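Local coordinates for sensor protein (Bacteroides thetaiotaomicron, PDB 2X7X) that binds fructose through its periplasmic domain and, as part of a hybrid two-component system, probably relays the signal as a sensor histidine kinase, at residues V93-L98 against S138-A143; A44-S49 against S69-A74. One frame throughout, in Å; residues are numbered along the deposited sequence.

Interaction 1 (V93-L98 against S138-A143); sequences VDRKIL and SGSTPA. With FRU (beta-D-fructofuranose), chain E.
Thr-141 holds OG1 between its own backbone N and carbonyl carbon (chi1 66°), which aims the hydroxyl at the loop 93-98, while Arg-95 runs extended from CG to NE past the ring of Pro-142 toward the sugar. Lys-96 N donates to Thr-141 OG1 over 2.9 Å, and the methyl CG2 of Thr-141 lies near Lys-96 CB. Two waters reinforce the join: one bridges Asp-94 O and Thr-141 OG1, the other Lys-96 O and Thr-141 N. The side chains of Arg-95 and Pro-142 cross at about a right angle, Arg-95 CG lying 3.7 Å from Pro-142 CD, and Ser-140 OG, hydrogen-bonded to Leu-137 O, lies over one face of the guanidinium. At its edge Arg-95 NE gives fructose O6 a nearly straight bond of 2.9 Å, and NH2 a longer one to O5. The same O6 donates to Asp-94 OD1 at 2.6 Å; Tyr-245 also binds OD1, and Arg-20 pairs with OD2. A leucine in place of Arg-95 would probably cost O6 and O5 the two bonds from NE and NH2. Helix 141-155, with Ser-140 as N-cap, thus meets the loop after strand 90-93 at the interlobe sugar cleft of a periplasmic binding protein fold.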
ATOM      1  N   VAL A  93       7.976  15.533 -18.346  1.00 30.98           N
ATOM      2  CA  VAL A  93       7.419  14.456 -17.536  1.00 30.27           C
ATOM      3  C   VAL A  93       6.798  13.368 -18.406  1.00 29.58           C
ATOM      4  O   VAL A  93       6.076  13.675 -19.371  1.00 29.13           O
ATOM      5  CB  VAL A  93       6.334  14.961 -16.547  1.00 30.27           C
ATOM      6  CG1 VAL A  93       5.923  13.834 -15.625  1.00 30.42           C
ATOM      7  CG2 VAL A  93       6.867  16.081 -15.712  1.00 30.88           C
ATOM      8  N   ASP A  94       7.069  12.108 -18.049  1.00 28.86           N
ATOM      9  CA  ASP A  94       6.320  10.953 -18.576  1.00 28.64           C
ATOM     10  C   ASP A  94       6.536  10.733 -20.087  1.00 28.44           C
ATOM     11  O   ASP A  94       7.150   9.745 -20.477  1.00 28.87           O
ATOM     12  CB  ASP A  94       4.828  11.036 -18.141  1.00 28.27           C
ATOM     13  CG  ASP A  94       3.862  10.472 -19.162  1.00 28.85           C
ATOM     14  OD1 ASP A  94       3.999   9.297 -19.561  1.00 30.92           O
ATOM     15  OD2 ASP A  94       2.927  11.195 -19.559  1.00 28.63           O
ATOM     16  N   ARG A  95       6.053  11.636 -20.930  1.00 28.19           N
ATOM     17  CA  ARG A  95       6.325  11.546 -22.359  1.00 28.44           C
ATOM     18  C   ARG A  95       7.536  12.389 -22.724  1.00 29.09           C
ATOM     19  O   ARG A  95       7.850  13.347 -22.028  1.00 29.20           O
ATOM     20  CB  ARG A  95       5.116  11.976 -23.159  1.00 28.14           C
ATOM     21  CG  ARG A  95       3.889  11.265 -22.724  1.00 26.48           C
ATOM     22  CD  ARG A  95       2.806  11.304 -23.762  1.00 24.71           C
ATOM     23  NE  ARG A  95       1.616  10.652 -23.225  1.00 23.03           N
ATOM     24  CZ  ARG A  95       0.420  10.682 -23.791  1.00 22.23           C
ATOM     25  NH1 ARG A  95       0.208  11.335 -24.934  1.00 21.17           N
ATOM     26  NH2 ARG A  95      -0.571  10.060 -23.193  1.00 23.62           N
ATOM     27  N   LYS A  96       8.222  12.008 -23.800  1.00 29.62           N
ATOM     28  CA  LYS A  96       9.485  12.642 -24.205  1.00 30.19           C
ATOM     29  C   LYS A  96       9.354  13.367 -25.553  1.00 30.63           C
ATOM     30  O   LYS A  96       8.350  13.229 -26.260  1.00 30.53           O
ATOM     31  CB  LYS A  96      10.593  11.589 -24.378  1.00 30.05           C
ATOM     32  CG  LYS A  96      11.090  10.838 -23.152  1.00 29.45           C
ATOM     33  CD  LYS A  96      11.811   9.588 -23.665  1.00 28.35           C
ATOM     34  CE  LYS A  96      12.407   8.735 -22.579  1.00 29.87           C
ATOM     35  NZ  LYS A  96      12.827   7.396 -23.120  1.00 28.13           N
ATOM     36  N   ILE A  97      10.400  14.113 -25.909  1.00 31.40           N
ATOM     37  CA  ILE A  97      10.548  14.682 -27.247  1.00 31.66           C
ATOM     38  C   ILE A  97      11.746  14.031 -27.932  1.00 32.51           C
ATOM     39  O   ILE A  97      12.310  13.058 -27.414  1.00 32.84           O
ATOM     40  CB  ILE A  97      10.683  16.223 -27.226  1.00 31.33           C
ATOM     41  CG1 ILE A  97      11.862  16.663 -26.358  1.00 31.20           C
ATOM     42  CG2 ILE A  97       9.384  16.867 -26.758  1.00 30.84           C
ATOM     43  CD1 ILE A  97      12.238  18.123 -26.514  1.00 31.02           C
ATOM     44  N   LEU A  98      12.142  14.563 -29.085  1.00 33.30           N
ATOM     45  CA  LEU A  98      13.175  13.930 -29.897  1.00 33.88           C
ATOM     46  C   LEU A  98      14.508  14.676 -29.937  1.00 34.55           C
ATOM     47  O   LEU A  98      15.310  14.471 -30.842  1.00 35.10           O
ATOM     48  CB  LEU A  98      12.646  13.668 -31.312  1.00 33.67           C
ATOM     49  CG  LEU A  98      11.406  12.769 -31.379  1.00 33.59           C
ATOM     50  CD1 LEU A  98      10.970  12.562 -32.813  1.00 31.98           C
ATOM     51  CD2 LEU A  98      11.635  11.422 -30.657  1.00 32.30           C
ATOM     52  N   SER A 138       0.135   6.232 -31.329  1.00 21.58           N
ATOM     53  CA  SER A 138       1.401   5.757 -31.944  1.00 22.93           C
ATOM     54  C   SER A 138       2.619   6.674 -31.781  1.00 22.75           C
ATOM     55  O   SER A 138       3.700   6.209 -31.406  1.00 22.94           O
ATOM     56  CB  SER A 138       1.203   5.413 -33.424  1.00 22.90           C
ATOM     57  OG  SER A 138       0.524   4.164 -33.512  1.00 26.51           O
ATOM     58  N   GLY A 139       2.427   7.967 -32.029  1.00 22.60           N
ATOM     59  CA  GLY A 139       3.516   8.930 -31.982  1.00 22.66           C
ATOM     60  C   GLY A 139       3.953   9.379 -30.596  1.00 22.71           C
ATOM     61  O   GLY A 139       4.853  10.211 -30.484  1.00 22.76           O
ATOM     62  N   SER A 140       3.325   8.851 -29.542  1.00 22.23           N
ATOM     63  CA  SER A 140       3.737   9.195 -28.175  1.00 22.15           C
ATOM     64  C   SER A 140       4.850   8.247 -27.739  1.00 21.96           C
ATOM     65  O   SER A 140       4.854   7.085 -28.138  1.00 22.38           O
ATOM     66  CB  SER A 140       2.554   9.140 -27.196  1.00 22.13           C
ATOM     67  OG  SER A 140       1.993   7.838 -27.120  1.00 22.93           O
ATOM     68  N   THR A 141       5.791   8.724 -26.928  1.00 21.32           N
ATOM     69  CA  THR A 141       6.931   7.868 -26.578  1.00 21.06           C
ATOM     70  C   THR A 141       6.576   6.684 -25.662  1.00 20.97           C
ATOM     71  O   THR A 141       7.227   5.634 -25.754  1.00 20.78           O
ATOM     72  CB  THR A 141       8.201   8.642 -26.066  1.00 21.08           C
ATOM     73  OG1 THR A 141       7.942   9.280 -24.807  1.00 21.17           O
ATOM     74  CG2 THR A 141       8.666   9.674 -27.092  1.00 19.92           C
ATOM     75  N   PRO A 142       5.540   6.829 -24.796  1.00 20.71           N
ATOM     76  CA  PRO A 142       5.225   5.615 -24.051  1.00 20.45           C
ATOM     77  C   PRO A 142       4.649   4.509 -24.941  1.00 20.60           C
ATOM     78  O   PRO A 142       5.064   3.372 -24.803  1.00 20.32           O
ATOM     79  CB  PRO A 142       4.242   6.097 -22.984  1.00 20.53           C
ATOM     80  CG  PRO A 142       4.564   7.538 -22.821  1.00 20.08           C
ATOM     81  CD  PRO A 142       4.888   8.009 -24.200  1.00 20.11           C
ATOM     82  N   ALA A 143       3.755   4.826 -25.877  1.00 21.06           N
ATOM     83  CA  ALA A 143       3.239   3.778 -26.788  1.00 21.65           C
ATOM     84  C   ALA A 143       4.362   3.081 -27.578  1.00 22.20           C
ATOM     85  O   ALA A 143       4.360   1.856 -27.714  1.00 22.63           O
ATOM     86  CB  ALA A 143       2.192   4.328 -27.739  1.00 21.27           C
TER
HETATM   87  C1  FRU E1335      -2.608   9.310 -18.820  1.00 24.07           C
HETATM   88  C2  FRU E1335      -2.139   8.193 -19.734  1.00 22.70           C
HETATM   89  C3  FRU E1335      -1.897   6.891 -18.974  1.00 21.51           C
HETATM   90  C4  FRU E1335      -0.659   6.347 -19.660  1.00 21.98           C
HETATM   91  C5  FRU E1335       0.131   7.627 -19.894  1.00 22.73           C
HETATM   92  C6  FRU E1335       1.169   7.557 -21.013  1.00 23.46           C
HETATM   93  O1  FRU E1335      -3.154  10.371 -19.600  1.00 24.20           O
HETATM   94  O2  FRU E1335      -3.095   8.038 -20.788  1.00 22.07           O
HETATM   95  O3  FRU E1335      -3.023   6.003 -19.009  1.00 19.62           O
HETATM   96  O4  FRU E1335       0.041   5.384 -18.864  1.00 21.48           O
HETATM   97  O5  FRU E1335      -0.880   8.561 -20.283  1.00 23.02           O
HETATM   98  O6  FRU E1335       1.925   8.783 -21.044  1.00 24.64           O
HETATM   99  O   HOH W   1       8.464   8.130 -22.534  1.00 27.18           O
HETATM  100  O   HOH W   2       5.784  11.770 -26.619  1.00 25.02           O

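Interaction 2 (A44-S49 against S69-A74); sequences AGDDNS and SANEAA
Residues 44-47 form a type I' beta turn, closed by Asp-47 N to Ala-44 O at 3.2 Å, which delivers the chain to the N-terminus of helix 48-60, where Asn-48 comes closest to Asn-71 in the facing loop, 6.4 Å between their CA atoms. The contact is carried by a relay of three polar side chains. Asn-71 places CG anti to its backbone N (chi1 -175°), and this swings the amide across to segment 44-49. There Asn-71 ND2 donates to Asn-48 OD1 over 2.8 Å in an almost straight bond. The acceptor lies in the amide plane of Asn-71, yet the donor stands well above the carbonyl plane of Asn-48, and the two amide planes are 67° apart. Asn-48 passes the relay on, its ND2 donating to Glu-72 OE1 at 3.1 Å; this bond is more bent and reaches the carboxylate from above its plane. One amide therefore accepts from Asn-71 and donates to Glu-72, which fixes its rotation. At the other end of the Asn-71 amide, OD1 rests against Asp-46 CA at 3.5 Å, a packing contact with the turn itself. The backbone of 69-74 is also tied to helix 48-60: Gln-51 accepts from Asn-71 N and donates to Ser-69 O. Asp-47, the N-cap residue of that helix, has its CB directed away from segment 69-74, and its OD2 caps Lys-50 N. Two helix-entry loops, following strands 38-43 and 65-68, are joined side by side in this way. Both belong to a Rossmann-like alpha/beta lobe and lie at the C-terminal edge of its parallel sheet, where lobes of this kind form their ligand cleft.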
ATOM      1  N   ALA A  44      -4.428  19.624 -22.956  1.00 38.33           N
ATOM      2  CA  ALA A  44      -4.447  19.744 -24.403  1.00 37.07           C
ATOM      3  C   ALA A  44      -5.549  18.907 -25.037  1.00 36.41           C
ATOM      4  O   ALA A  44      -5.744  18.960 -26.249  1.00 36.08           O
ATOM      5  CB  ALA A  44      -3.103  19.348 -24.965  1.00 36.91           C
ATOM      6  N   GLY A  45      -6.258  18.121 -24.226  1.00 36.09           N
ATOM      7  CA  GLY A  45      -7.262  17.187 -24.746  1.00 35.57           C
ATOM      8  C   GLY A  45      -6.771  16.391 -25.947  1.00 35.57           C
ATOM      9  O   GLY A  45      -7.471  16.286 -26.948  1.00 35.12           O
ATOM     10  N   ASP A  46      -5.544  15.866 -25.849  1.00 35.85           N
ATOM     11  CA  ASP A  46      -4.972  14.904 -26.810  1.00 36.05           C
ATOM     12  C   ASP A  46      -4.716  15.457 -28.215  1.00 36.20           C
ATOM     13  O   ASP A  46      -4.642  14.696 -29.189  1.00 35.76           O
ATOM     14  CB  ASP A  46      -5.813  13.619 -26.856  1.00 36.10           C
ATOM     15  CG  ASP A  46      -6.104  13.066 -25.462  1.00 37.36           C
ATOM     16  OD1 ASP A  46      -5.146  12.651 -24.768  1.00 36.77           O
ATOM     17  OD2 ASP A  46      -7.287  13.067 -25.046  1.00 39.32           O
ATOM     18  N   ASP A  47      -4.539  16.778 -28.287  1.00 36.56           N
ATOM     19  CA  ASP A  47      -4.404  17.528 -29.544  1.00 36.87           C
ATOM     20  C   ASP A  47      -3.116  18.376 -29.570  1.00 36.60           C
ATOM     21  O   ASP A  47      -2.893  19.228 -28.701  1.00 36.11           O
ATOM     22  CB  ASP A  47      -5.650  18.411 -29.767  1.00 36.97           C
ATOM     23  CG  ASP A  47      -5.642  19.122 -31.120  1.00 38.56           C
ATOM     24  OD1 ASP A  47      -6.104  18.522 -32.122  1.00 40.14           O
ATOM     25  OD2 ASP A  47      -5.174  20.288 -31.182  1.00 39.51           O
ATOM     26  N   ASN A  48      -2.291  18.139 -30.587  1.00 36.94           N
ATOM     27  CA  ASN A  48      -0.987  18.795 -30.736  1.00 37.49           C
ATOM     28  C   ASN A  48      -1.042  20.315 -30.863  1.00 38.03           C
ATOM     29  O   ASN A  48      -0.166  21.026 -30.341  1.00 38.02           O
ATOM     30  CB  ASN A  48      -0.220  18.200 -31.920  1.00 37.53           C
ATOM     31  CG  ASN A  48       0.203  16.750 -31.687  1.00 37.29           C
ATOM     32  OD1 ASN A  48       0.575  16.363 -30.578  1.00 36.45           O
ATOM     33  ND2 ASN A  48       0.148  15.944 -32.739  1.00 36.62           N
ATOM     34  N   SER A  49      -2.072  20.808 -31.552  1.00 38.70           N
ATOM     35  CA  SER A  49      -2.305  22.248 -31.676  1.00 39.01           C
ATOM     36  C   SER A  49      -2.589  22.893 -30.333  1.00 39.05           C
ATOM     37  O   SER A  49      -1.941  23.875 -29.972  1.00 39.53           O
ATOM     38  CB  SER A  49      -3.424  22.543 -32.666  1.00 38.79           C
ATOM     39  OG  SER A  49      -3.036  22.107 -33.955  1.00 39.40           O
ATOM     40  N   SER A  69       4.196  17.420 -20.632  1.00 37.67           N
ATOM     41  CA  SER A  69       4.129  16.042 -21.088  1.00 36.52           C
ATOM     42  C   SER A  69       3.750  16.023 -22.576  1.00 35.23           C
ATOM     43  O   SER A  69       2.585  16.219 -22.929  1.00 35.25           O
ATOM     44  CB  SER A  69       3.124  15.257 -20.241  1.00 36.66           C
ATOM     45  OG  SER A  69       2.676  14.106 -20.941  1.00 39.18           O
ATOM     46  N   ALA A  70       4.739  15.773 -23.438  1.00 33.76           N
ATOM     47  CA  ALA A  70       4.597  15.932 -24.900  1.00 32.30           C
ATOM     48  C   ALA A  70       3.668  14.924 -25.596  1.00 31.37           C
ATOM     49  O   ALA A  70       4.015  13.752 -25.747  1.00 31.05           O
ATOM     50  CB  ALA A  70       5.976  15.931 -25.556  1.00 32.05           C
ATOM     51  N   ASN A  71       2.511  15.407 -26.053  1.00 30.68           N
ATOM     52  CA  ASN A  71       1.439  14.570 -26.628  1.00 30.02           C
ATOM     53  C   ASN A  71       1.907  13.534 -27.638  1.00 30.35           C
ATOM     54  O   ASN A  71       1.553  12.362 -27.545  1.00 30.16           O
ATOM     55  CB  ASN A  71       0.350  15.438 -27.256  1.00 29.43           C
ATOM     56  CG  ASN A  71      -0.832  14.625 -27.749  1.00 28.03           C
ATOM     57  OD1 ASN A  71      -1.540  14.014 -26.962  1.00 27.94           O
ATOM     58  ND2 ASN A  71      -1.060  14.634 -29.051  1.00 25.13           N
ATOM     59  N   GLU A  72       2.672  13.992 -28.619  1.00 30.61           N
ATOM     60  CA  GLU A  72       3.381  13.123 -29.530  1.00 31.64           C
ATOM     61  C   GLU A  72       4.775  13.698 -29.599  1.00 31.67           C
ATOM     62  O   GLU A  72       4.943  14.895 -29.405  1.00 31.80           O
ATOM     63  CB  GLU A  72       2.727  13.111 -30.907  1.00 31.78           C
ATOM     64  CG  GLU A  72       1.263  12.726 -30.867  1.00 34.41           C
ATOM     65  CD  GLU A  72       0.712  12.302 -32.206  1.00 37.85           C
ATOM     66  OE1 GLU A  72      -0.267  12.923 -32.667  1.00 38.84           O
ATOM     67  OE2 GLU A  72       1.249  11.342 -32.801  1.00 41.73           O
ATOM     68  N   ALA A  73       5.766  12.853 -29.863  1.00 31.90           N
ATOM     69  CA  ALA A  73       7.176  13.251 -29.779  1.00 32.32           C
ATOM     70  C   ALA A  73       7.616  14.238 -30.856  1.00 32.47           C
ATOM     71  O   ALA A  73       8.147  15.308 -30.547  1.00 32.29           O
ATOM     72  CB  ALA A  73       8.078  12.020 -29.793  1.00 32.26           C
ATOM     73  N   ALA A  74       7.389  13.866 -32.110  1.00 32.90           N
ATOM     74  CA  ALA A  74       7.810  14.664 -33.254  1.00 33.69           C
ATOM     75  C   ALA A  74       7.186  16.075 -33.322  1.00 34.38           C
ATOM     76  O   ALA A  74       7.926  17.066 -33.345  1.00 34.53           O
ATOM     77  CB  ALA A  74       7.572  13.886 -34.570  1.00 33.66           C
TER

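In the fold
Interactions 1 and 2 are neighbours, their centres about 9 Å apart, and segment 69-74 joins them. Its Asn-71 uses the side chain in interaction 2, while its backbone O receives Arg-95 NH1 of interaction 1 at 3.1 Å, a probable hydrogen bond. A second probable link, Ala-73 N with Gly-139 O at 2.9 Å, ties the same segment to segment 138-143 of the other lobe. Interaction 1 touches fructose directly; interaction 2 lies behind it as second shell, with the side chain of Asp-46 about 6 Å from the sugar. Ser-69 likewise bonds Asp-94, so segment 69-74 probably helps position two fructose-binding residues at the cleft between the lobes.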